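Local atomic coordinates of mitogen (Streptococcus dysgalactiae, PDB entry 2J4X), a protein that is a bacterial superantigen of the staphylococcal/streptococcal toxin family that binds zinc and probably acts as a toxin by stimulating T cells. Residues A[12-17]-A[75-80]; A[136-141]-A[186-191]; A[143-148]-A[180-185]. All blocks are in the same frame, centred on the assembly; numbering follows the deposited sequence.

Interaction 1: A[12-17]-A[75-80]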
loop_
_atom_site.group_PDB
_atom_site.type_symbol
_atom_site.label_atom_id
_atom_site.label_comp_id
_atom_site.label_asym_id
_atom_site.label_seq_id
_atom_site.Cartn_x
_atom_site.Cartn_y
_atom_site.Cartn_z
ATOM N N ASN A 12 -11.383 -6.082 -6.731
ATOM C CA ASN A 12 -11.373 -5.094 -7.802
ATOM C C ASN A 12 -10.413 -3.965 -7.520
ATOM O O ASN A 12 -9.713 -3.485 -8.409
ATOM C CB ASN A 12 -12.764 -4.519 -7.997
ATOM C CG ASN A 12 -12.845 -3.661 -9.227
ATOM O OD1 ASN A 12 -12.690 -4.164 -10.337
ATOM N ND2 ASN A 12 -13.063 -2.353 -9.044
ATOM N N ILE A 13 -10.400 -3.547 -6.268
ATOM C CA ILE A 13 -9.545 -2.477 -5.828
ATOM C C ILE A 13 -8.078 -2.857 -5.872
ATOM O O ILE A 13 -7.282 -2.164 -6.512
ATOM C CB ILE A 13 -9.887 -2.083 -4.393
ATOM C CG1 ILE A 13 -11.288 -1.496 -4.338
ATOM C CG2 ILE A 13 -8.847 -1.128 -3.845
ATOM C CD1 ILE A 13 -11.757 -1.250 -2.943
ATOM N N TYR A 14 -7.708 -3.961 -5.221
ATOM C CA TYR A 14 -6.304 -4.340 -5.145
ATOM C C TYR A 14 -5.706 -5.142 -6.269
ATOM O O TYR A 14 -4.526 -5.450 -6.224
ATOM C CB TYR A 14 -6.024 -5.022 -3.801
ATOM C CG TYR A 14 -6.198 -4.080 -2.625
ATOM C CD1 TYR A 14 -5.188 -3.170 -2.287
ATOM C CD2 TYR A 14 -7.403 -4.037 -1.899
ATOM C CE1 TYR A 14 -5.366 -2.233 -1.261
ATOM C CE2 TYR A 14 -7.591 -3.107 -0.873
ATOM C CZ TYR A 14 -6.573 -2.206 -0.561
ATOM O OH TYR A 14 -6.750 -1.261 0.416
ATOM N N MET A 15 -6.485 -5.480 -7.283
ATOM C CA MET A 15 -5.910 -6.218 -8.387
ATOM C C MET A 15 -5.308 -5.225 -9.398
ATOM O O MET A 15 -4.477 -5.589 -10.239
ATOM C CB MET A 15 -6.966 -7.073 -9.075
ATOM C CG MET A 15 -8.170 -6.287 -9.527
ATOM S SD MET A 15 -9.188 -7.151 -10.749
ATOM C CE MET A 15 -9.686 -5.694 -11.764
ATOM N N LYS A 16 -5.721 -3.967 -9.314
ATOM C CA LYS A 16 -5.211 -2.948 -10.216
ATOM C C LYS A 16 -3.686 -2.759 -10.122
ATOM O O LYS A 16 -3.048 -3.181 -9.156
ATOM C CB LYS A 16 -5.938 -1.642 -9.939
ATOM C CG LYS A 16 -7.393 -1.696 -10.351
ATOM C CD LYS A 16 -8.162 -0.468 -9.880
ATOM C CE LYS A 16 -9.494 -0.361 -10.600
ATOM N NZ LYS A 16 -9.989 -1.726 -10.914
ATOM N N ASP A 17 -3.096 -2.138 -11.140
ATOM C CA ASP A 17 -1.651 -1.926 -11.156
ATOM C C ASP A 17 -1.281 -0.759 -10.278
ATOM O O ASP A 17 -2.149 -0.035 -9.790
ATOM C CB ASP A 17 -1.154 -1.670 -12.576
ATOM C CG ASP A 17 -1.618 -2.743 -13.561
ATOM O OD1 ASP A 17 -1.722 -3.924 -13.161
ATOM O OD2 ASP A 17 -1.871 -2.408 -14.739
ATOM N N TYR A 75 4.676 5.571 -5.100
ATOM C CA TYR A 75 4.311 4.171 -5.043
ATOM C C TYR A 75 2.849 4.240 -4.633
ATOM O O TYR A 75 2.534 4.433 -3.467
ATOM C CB TYR A 75 5.093 3.386 -4.000
ATOM C CG TYR A 75 4.867 1.906 -4.203
ATOM C CD1 TYR A 75 5.829 1.115 -4.802
ATOM C CD2 TYR A 75 3.628 1.324 -3.920
ATOM C CE1 TYR A 75 5.563 -0.220 -5.134
ATOM C CE2 TYR A 75 3.352 -0.004 -4.242
ATOM C CZ TYR A 75 4.324 -0.767 -4.855
ATOM O OH TYR A 75 4.052 -2.064 -5.220
ATOM N N ALA A 76 1.950 4.118 -5.600
ATOM C CA ALA A 76 0.537 4.191 -5.300
ATOM C C ALA A 76 -0.281 3.299 -6.205
ATOM O O ALA A 76 0.065 3.087 -7.358
ATOM C CB ALA A 76 0.065 5.614 -5.428
ATOM N N LEU A 77 -1.374 2.775 -5.670
ATOM C CA LEU A 77 -2.281 1.927 -6.424
ATOM C C LEU A 77 -3.086 2.858 -7.340
ATOM O O LEU A 77 -3.486 3.941 -6.920
ATOM C CB LEU A 77 -3.219 1.185 -5.454
ATOM C CG LEU A 77 -4.286 0.186 -5.916
ATOM C CD1 LEU A 77 -3.688 -1.097 -6.473
ATOM C CD2 LEU A 77 -5.122 -0.141 -4.725
ATOM N N ILE A 78 -3.309 2.454 -8.590
ATOM C CA ILE A 78 -4.091 3.268 -9.529
ATOM C C ILE A 78 -5.591 3.038 -9.263
ATOM O O ILE A 78 -6.027 1.898 -9.163
ATOM C CB ILE A 78 -3.732 2.894 -11.006
ATOM C CG1 ILE A 78 -2.259 3.247 -11.282
ATOM C CG2 ILE A 78 -4.664 3.607 -11.976
ATOM C CD1 ILE A 78 -1.777 2.897 -12.655
ATOM N N LYS A 79 -6.364 4.116 -9.114
ATOM C CA LYS A 79 -7.811 4.038 -8.844
ATOM C C LYS A 79 -8.600 3.956 -10.134
ATOM O O LYS A 79 -9.627 3.282 -10.210
ATOM C CB LYS A 79 -8.296 5.286 -8.103
ATOM C CG LYS A 79 -7.758 5.468 -6.726
ATOM C CD LYS A 79 -7.676 6.948 -6.381
ATOM C CE LYS A 79 -9.007 7.677 -6.525
ATOM N NZ LYS A 79 -8.921 9.084 -5.994
ATOM N N SER A 80 -8.121 4.689 -11.134
ATOM C CA SER A 80 -8.751 4.736 -12.435
ATOM C C SER A 80 -7.857 5.417 -13.462
ATOM O O SER A 80 -6.830 6.006 -13.125
ATOM C CB SER A 80 -10.097 5.462 -12.340
ATOM O OG SER A 80 -9.984 6.688 -11.642
HETATM O O HOH W 1 -7.730 0.671 -7.048
#

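Interaction 2: A[136-141]-A[186-191]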
loop_
_atom_site.group_PDB
_atom_site.type_symbol
_atom_site.label_atom_id
_atom_site.label_comp_id
_atom_site.label_asym_id
_atom_site.label_seq_id
_atom_site.Cartn_x
_atom_site.Cartn_y
_atom_site.Cartn_z
ATOM N N THR A 136 5.947 4.245 2.217
ATOM C CA THR A 136 4.583 4.574 2.582
ATOM C C THR A 136 3.890 3.324 3.121
ATOM O O THR A 136 4.250 2.204 2.750
ATOM C CB THR A 136 3.757 5.066 1.366
ATOM O OG1 THR A 136 3.859 4.117 0.287
ATOM C CG2 THR A 136 4.225 6.427 0.930
ATOM N N PHE A 137 2.916 3.521 4.009
ATOM C CA PHE A 137 2.120 2.423 4.532
ATOM C C PHE A 137 1.316 1.840 3.344
ATOM O O PHE A 137 1.093 0.628 3.269
ATOM C CB PHE A 137 1.162 2.931 5.612
ATOM C CG PHE A 137 0.093 1.935 5.991
ATOM C CD1 PHE A 137 0.405 0.809 6.739
ATOM C CD2 PHE A 137 -1.224 2.097 5.546
ATOM C CE1 PHE A 137 -0.569 -0.132 7.034
ATOM C CE2 PHE A 137 -2.204 1.147 5.840
ATOM C CZ PHE A 137 -1.867 0.041 6.581
ATOM N N GLN A 138 0.883 2.704 2.416
ATOM C CA GLN A 138 0.129 2.256 1.259
ATOM C C GLN A 138 0.887 1.186 0.484
ATOM O O GLN A 138 0.275 0.197 0.042
ATOM C CB GLN A 138 -0.188 3.408 0.313
ATOM C CG GLN A 138 -0.817 2.882 -0.976
ATOM C CD GLN A 138 -1.224 3.967 -1.949
ATOM O OE1 GLN A 138 -1.861 3.689 -2.962
ATOM N NE2 GLN A 138 -0.865 5.209 -1.645
ATOM N N GLU A 139 2.203 1.380 0.315
ATOM C CA GLU A 139 3.044 0.424 -0.402
ATOM C C GLU A 139 3.077 -0.934 0.299
ATOM O O GLU A 139 2.893 -1.970 -0.343
ATOM C CB GLU A 139 4.481 0.924 -0.542
ATOM C CG GLU A 139 5.375 -0.125 -1.242
ATOM C CD GLU A 139 6.827 0.276 -1.375
ATOM O OE1 GLU A 139 7.130 1.479 -1.451
ATOM O OE2 GLU A 139 7.670 -0.627 -1.431
ATOM N N ILE A 140 3.349 -0.935 1.607
ATOM C CA ILE A 140 3.358 -2.170 2.395
ATOM C C ILE A 140 1.987 -2.858 2.305
ATOM O O ILE A 140 1.905 -4.048 1.999
ATOM C CB ILE A 140 3.609 -1.893 3.888
ATOM C CG1 ILE A 140 4.974 -1.230 4.074
ATOM C CG2 ILE A 140 3.505 -3.184 4.681
ATOM C CD1 ILE A 140 5.285 -0.868 5.519
ATOM N N ASP A 141 0.915 -2.104 2.553
ATOM C CA ASP A 141 -0.435 -2.659 2.553
ATOM C C ASP A 141 -0.814 -3.293 1.224
ATOM O O ASP A 141 -1.308 -4.418 1.187
ATOM C CB ASP A 141 -1.442 -1.564 2.945
ATOM C CG ASP A 141 -2.813 -2.130 3.315
ATOM O OD1 ASP A 141 -2.865 -3.215 3.929
ATOM O OD2 ASP A 141 -3.838 -1.489 3.014
ATOM N N PRO A 186 -8.044 1.341 3.358
ATOM C CA PRO A 186 -7.518 2.480 4.113
ATOM C C PRO A 186 -7.543 3.779 3.312
ATOM O O PRO A 186 -7.661 3.762 2.087
ATOM C CB PRO A 186 -6.091 2.040 4.456
ATOM C CG PRO A 186 -6.202 0.557 4.552
ATOM C CD PRO A 186 -7.085 0.221 3.360
ATOM N N ASN A 187 -7.448 4.896 4.027
ATOM C CA ASN A 187 -7.390 6.222 3.417
ATOM C C ASN A 187 -5.911 6.504 3.178
ATOM O O ASN A 187 -5.164 6.850 4.104
ATOM C CB ASN A 187 -7.936 7.289 4.358
ATOM C CG ASN A 187 -7.940 8.670 3.724
ATOM O OD1 ASN A 187 -7.382 8.871 2.643
ATOM N ND2 ASN A 187 -8.571 9.628 4.396
ATOM N N TYR A 188 -5.487 6.362 1.935
ATOM C CA TYR A 188 -4.080 6.560 1.599
ATOM C C TYR A 188 -3.717 8.013 1.265
ATOM O O TYR A 188 -2.553 8.330 1.010
ATOM C CB TYR A 188 -3.687 5.657 0.416
ATOM C CG TYR A 188 -3.918 4.173 0.602
ATOM C CD1 TYR A 188 -3.461 3.511 1.734
ATOM C CD2 TYR A 188 -4.522 3.422 -0.408
ATOM C CE1 TYR A 188 -3.594 2.121 1.853
ATOM C CE2 TYR A 188 -4.662 2.051 -0.311
ATOM C CZ TYR A 188 -4.194 1.396 0.817
ATOM O OH TYR A 188 -4.290 0.017 0.889
ATOM N N THR A 189 -4.703 8.898 1.279
ATOM C CA THR A 189 -4.434 10.291 0.950
ATOM C C THR A 189 -3.490 11.010 1.937
ATOM O O THR A 189 -2.963 12.082 1.623
ATOM C CB THR A 189 -5.766 11.085 0.793
ATOM O OG1 THR A 189 -6.559 10.938 1.979
ATOM C CG2 THR A 189 -6.565 10.567 -0.403
ATOM N N ASP A 190 -3.243 10.427 3.113
ATOM C CA ASP A 190 -2.354 11.070 4.087
ATOM C C ASP A 190 -0.864 10.759 3.977
ATOM O O ASP A 190 -0.074 11.261 4.770
ATOM C CB ASP A 190 -2.814 10.794 5.525
ATOM C CG ASP A 190 -3.148 9.347 5.769
ATOM O OD1 ASP A 190 -2.267 8.482 5.544
ATOM O OD2 ASP A 190 -4.303 9.089 6.193
ATOM N N ASN A 191 -0.475 9.949 2.997
ATOM C CA ASN A 191 0.926 9.608 2.797
ATOM C C ASN A 191 1.600 9.144 4.048
ATOM O O ASN A 191 2.739 9.509 4.286
ATOM C CB ASN A 191 1.715 10.795 2.272
ATOM C CG ASN A 191 1.437 11.074 0.838
ATOM O OD1 ASN A 191 1.550 10.183 0.009
ATOM N ND2 ASN A 191 1.070 12.322 0.521
HETATM O O HOH W 2 -0.176 6.902 0.493
#

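Interaction 3: A[143-148]-A[180-185]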
loop_
_atom_site.group_PDB
_atom_site.type_symbol
_atom_site.label_atom_id
_atom_site.label_comp_id
_atom_site.label_asym_id
_atom_site.label_seq_id
_atom_site.Cartn_x
_atom_site.Cartn_y
_atom_site.Cartn_z
ATOM N N ARG A 143 1.265 -4.238 -1.346
ATOM C CA ARG A 143 2.093 -5.381 -1.697
ATOM C C ARG A 143 1.719 -6.608 -0.821
ATOM O O ARG A 143 1.719 -7.766 -1.296
ATOM C CB ARG A 143 3.575 -5.016 -1.527
ATOM C CG ARG A 143 4.057 -3.915 -2.465
ATOM C CD ARG A 143 5.527 -3.573 -2.224
ATOM N NE ARG A 143 6.414 -4.709 -2.478
ATOM C CZ ARG A 143 7.717 -4.710 -2.220
ATOM N NH1 ARG A 143 8.284 -3.642 -1.700
ATOM N NH2 ARG A 143 8.461 -5.772 -2.482
ATOM N N LEU A 144 1.389 -6.363 0.445
ATOM C CA LEU A 144 1.028 -7.455 1.339
ATOM C C LEU A 144 -0.262 -8.089 0.875
ATOM O O LEU A 144 -0.384 -9.319 0.872
ATOM C CB LEU A 144 0.880 -6.968 2.792
ATOM C CG LEU A 144 0.548 -8.051 3.832
ATOM C CD1 LEU A 144 1.190 -7.718 5.165
ATOM C CD2 LEU A 144 -0.953 -8.194 3.963
ATOM N N ARG A 145 -1.227 -7.262 0.481
ATOM C CA ARG A 145 -2.514 -7.791 0.017
ATOM C C ARG A 145 -2.352 -8.553 -1.295
ATOM O O ARG A 145 -2.900 -9.638 -1.437
ATOM C CB ARG A 145 -3.546 -6.665 -0.153
ATOM C CG ARG A 145 -4.008 -6.073 1.157
ATOM C CD ARG A 145 -4.913 -4.883 0.955
ATOM N NE ARG A 145 -5.100 -4.143 2.194
ATOM C CZ ARG A 145 -6.277 -3.888 2.758
ATOM N NH1 ARG A 145 -7.402 -4.311 2.206
ATOM N NH2 ARG A 145 -6.321 -3.180 3.869
ATOM N N LYS A 146 -1.590 -7.995 -2.240
ATOM C CA LYS A 146 -1.350 -8.630 -3.539
ATOM C C LYS A 146 -0.646 -9.984 -3.380
ATOM O O LYS A 146 -0.952 -10.941 -4.085
ATOM C CB LYS A 146 -0.542 -7.699 -4.447
ATOM C CG LYS A 146 -1.379 -6.628 -5.123
ATOM C CD LYS A 146 -0.494 -5.673 -5.947
ATOM C CE LYS A 146 -1.279 -4.606 -6.708
ATOM N NZ LYS A 146 -1.938 -5.151 -7.909
ATOM N N SER A 147 0.287 -10.063 -2.445
ATOM C CA SER A 147 0.985 -11.312 -2.175
ATOM C C SER A 147 -0.024 -12.363 -1.639
ATOM O O SER A 147 0.037 -13.545 -1.985
ATOM C CB SER A 147 2.108 -11.040 -1.161
ATOM O OG SER A 147 2.635 -12.242 -0.628
ATOM N N LEU A 148 -0.957 -11.922 -0.797
ATOM C CA LEU A 148 -1.968 -12.811 -0.245
ATOM C C LEU A 148 -3.005 -13.178 -1.316
ATOM O O LEU A 148 -3.578 -14.261 -1.290
ATOM C CB LEU A 148 -2.661 -12.140 0.950
ATOM C CG LEU A 148 -1.900 -11.997 2.272
ATOM C CD1 LEU A 148 -2.663 -11.087 3.201
ATOM C CD2 LEU A 148 -1.691 -13.357 2.907
ATOM N N THR A 180 -4.323 -3.443 10.718
ATOM C CA THR A 180 -5.156 -2.994 9.613
ATOM C C THR A 180 -6.145 -4.074 9.214
ATOM O O THR A 180 -5.785 -5.235 9.103
ATOM C CB THR A 180 -4.294 -2.610 8.387
ATOM O OG1 THR A 180 -3.393 -1.560 8.759
ATOM C CG2 THR A 180 -5.165 -2.135 7.234
ATOM N N ASP A 181 -7.394 -3.680 8.997
ATOM C CA ASP A 181 -8.442 -4.616 8.607
ATOM C C ASP A 181 -8.245 -4.920 7.132
ATOM O O ASP A 181 -8.261 -4.001 6.315
ATOM C CB ASP A 181 -9.817 -3.983 8.828
ATOM C CG ASP A 181 -10.934 -4.982 8.768
ATOM O OD1 ASP A 181 -10.800 -5.993 8.073
ATOM O OD2 ASP A 181 -11.970 -4.750 9.402
ATOM N N LEU A 182 -8.044 -6.197 6.803
ATOM C CA LEU A 182 -7.827 -6.649 5.425
ATOM C C LEU A 182 -9.051 -6.562 4.546
ATOM O O LEU A 182 -8.964 -6.772 3.345
ATOM C CB LEU A 182 -7.342 -8.097 5.411
ATOM C CG LEU A 182 -5.869 -8.370 5.715
ATOM C CD1 LEU A 182 -5.593 -9.889 5.735
ATOM C CD2 LEU A 182 -5.014 -7.655 4.648
ATOM N N PHE A 183 -10.197 -6.282 5.161
ATOM C CA PHE A 183 -11.456 -6.167 4.445
ATOM C C PHE A 183 -11.985 -4.743 4.414
ATOM O O PHE A 183 -13.190 -4.514 4.333
ATOM C CB PHE A 183 -12.486 -7.140 5.040
ATOM C CG PHE A 183 -12.262 -8.559 4.601
ATOM C CD1 PHE A 183 -11.226 -9.310 5.146
ATOM C CD2 PHE A 183 -12.960 -9.081 3.512
ATOM C CE1 PHE A 183 -10.878 -10.545 4.602
ATOM C CE2 PHE A 183 -12.617 -10.313 2.967
ATOM C CZ PHE A 183 -11.574 -11.040 3.511
ATOM N N THR A 184 -11.053 -3.796 4.482
ATOM C CA THR A 184 -11.345 -2.367 4.430
ATOM C C THR A 184 -10.389 -1.737 3.408
ATOM O O THR A 184 -9.416 -2.367 2.974
ATOM C CB THR A 184 -11.134 -1.647 5.817
ATOM O OG1 THR A 184 -9.754 -1.663 6.179
ATOM C CG2 THR A 184 -11.914 -2.320 6.900
ATOM N N HIS A 185 -10.688 -0.503 3.004
ATOM C CA HIS A 185 -9.833 0.240 2.076
ATOM C C HIS A 185 -9.285 1.437 2.858
ATOM O O HIS A 185 -9.977 2.440 3.028
ATOM C CB HIS A 185 -10.616 0.751 0.862
ATOM C CG HIS A 185 -9.738 1.322 -0.204
ATOM N ND1 HIS A 185 -8.571 2.001 0.086
ATOM C CD2 HIS A 185 -9.830 1.291 -1.553
ATOM C CE1 HIS A 185 -7.981 2.359 -1.040
ATOM N NE2 HIS A 185 -8.724 1.941 -2.048
#

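Interaction 1: A[12-17]-A[75-80]
I13 meets L77 through both its side chain and its carbonyl group in the last turn of helix 7-14. Its CG2 branch lies 4.0 Å from L77 CD2, the two side chains crossing at about a right angle, while I13 O comes within 3.5 Å of the same CD2 methyl. A water bridges the two backbones beside this contact, donating to both I13 O and I78 O. Y14 starts out away from the strand, but its ring swings back, and Y14 CD1 reaches L77 CD2 at 3.9 Å; Y14 OH is hydrogen-bonded to Y188 OH. L77 can serve both residues because its CG is anti to the backbone N (chi1 -179°), which carries the two methyls in against I13 and Y14. K16 follows with its aliphatic chain laid along the strand backbone, CD being 3.3 Å from I78 O and CE 3.7 Å from K79 O. A bend at chi4 (32°) then turns K16 NZ back to N12 O, which it meets from above the carbonyl plane at 3.1 Å. NZ is thus turned back to its own segment, and the methylenes CD and CE are what the side chain lays against the strand carbonyls. From K16 on the chain is extended, and I78 N donates to D17 O over 3.0 Å; next along, strand 18-21 pairs antiparallel with strand 71-84. K79 points away and forms a salt bridge with D93. The chemistry is therefore divided: one direct backbone bond and one water hold the chain where it leaves the helix for the OB-fold sheet, whereas the L77 methyls supply an apolar filling against I13 and Y14.

Interaction 2: A[136-141]-A[186-191]
Q138 and Y188 have the nearest CA atoms, 6.0 Å apart, where the first turn of helix 137-150 faces an irregular loop. T136 is the N-cap of that helix, its OG1 accepting from E139 N; in the loop, N187 OD1 accepts from T189 N, an Asx turn with Y188 at its middle. The Y188 ring is sandwiched. Over one face lies the Q138 side chain, whose CG is 3.7 Å from the ring centroid and only 9° off its normal, a CH-pi contact; over the opposite face lies P186 O. With CG anti to the backbone N, the Q138 chain is carried over the ring, and it runs extended to end in an amide 4° from parallel to it. Both ends of the amide are used: OE1 accepts from L77 N, and Q138 NE2 donates to D93 O and to a water 2.8 Å away that in turn donates to Y188 O. At the rim of the ring, Y188 OH donates to D141 OD2 over a short 2.6 Å, meeting the carboxylate on its anti side and 25° out of its plane. P186 CG lies 3.5 Å from D141 OD2. The other oxygen, OD1, takes a salt bridge from R145 NE and a hydrogen bond from W168 NE1, so the buried carboxylate is held through both oxygens, which would probably stabilise its negative charge. F137 closes the side with CE2, 4.2 Å from P186 CB, which sits at the edge of its ring. The contact belongs to the beta-grasp part and faces the OB-fold part: Y188 touches D93 on strand 87-98, while F137 packs on I194 of strand 193-195 and T180 of strand 177-181.

Interaction 3: A[143-148]-A[180-185]
The CA atoms of R145 and L182 are the nearest, 7.7 Å apart, where helix 137-150 passes the end of strand 177-181 and the type I turn D181 to T184 that begins on its last residue. R145 carries most of the contact. Its chain is extended from CG to NE and sends the guanidinium into the turn. R145 NH1 donates to T184 O over 2.9 Å, approaching nearly along the C=O axis, though the acceptor is tilted 28° from the guanidinium plane. R145 NH2 adds weak bonds to T184 O and to D181 O, the latter at 3.2 Å, so the group grips the turn by its main chain. At the edge of the guanidinium, T180 CG2 packs 3.7 Å from R145 NH2. With NE held by D141 OD1, the rotation of the guanidinium is probably fixed. L182 slides past R145 in the opposite direction, placing L182 CD2 4.0 Å from R145 CG. L182 CD2 also meets L144 CD2 at 4.2 Å, and L182 CD1 meets L148 CD1 at 4.1 Å; both leucines cross L182 at about a right angle. The turn is also braced from within, because D181 OD1 accepts from F183 N over 3.0 Å in an Asx turn. On the sheet of the beta-grasp domain, L144 and L148 continue onto M111 of strand 104-114, and L144 also reaches I128 of strand 126-132. Beyond the turn, F183 packs on N7 and L10 of helix 7-14, and R145 itself touches Y14 there.

From the N terminus, helix 7-14 and the chain just after it meet strand 71-84, and interaction 1 closes the first loop, within the OB-fold part. That loop is complete before helix 137-150 begins. The helix then opens interaction 2 with its first turn and interaction 3 with its second half; 180-185 is reached before 186-191, so interaction 3 is nested inside the loop closed by interaction 2. Y14 and L77 of interaction 1 reach interaction 2, and K16 reaches interaction 3 through K146. Helix 137-150 and the loop 186-191 thus together join the OB-fold and beta-grasp parts of the protein.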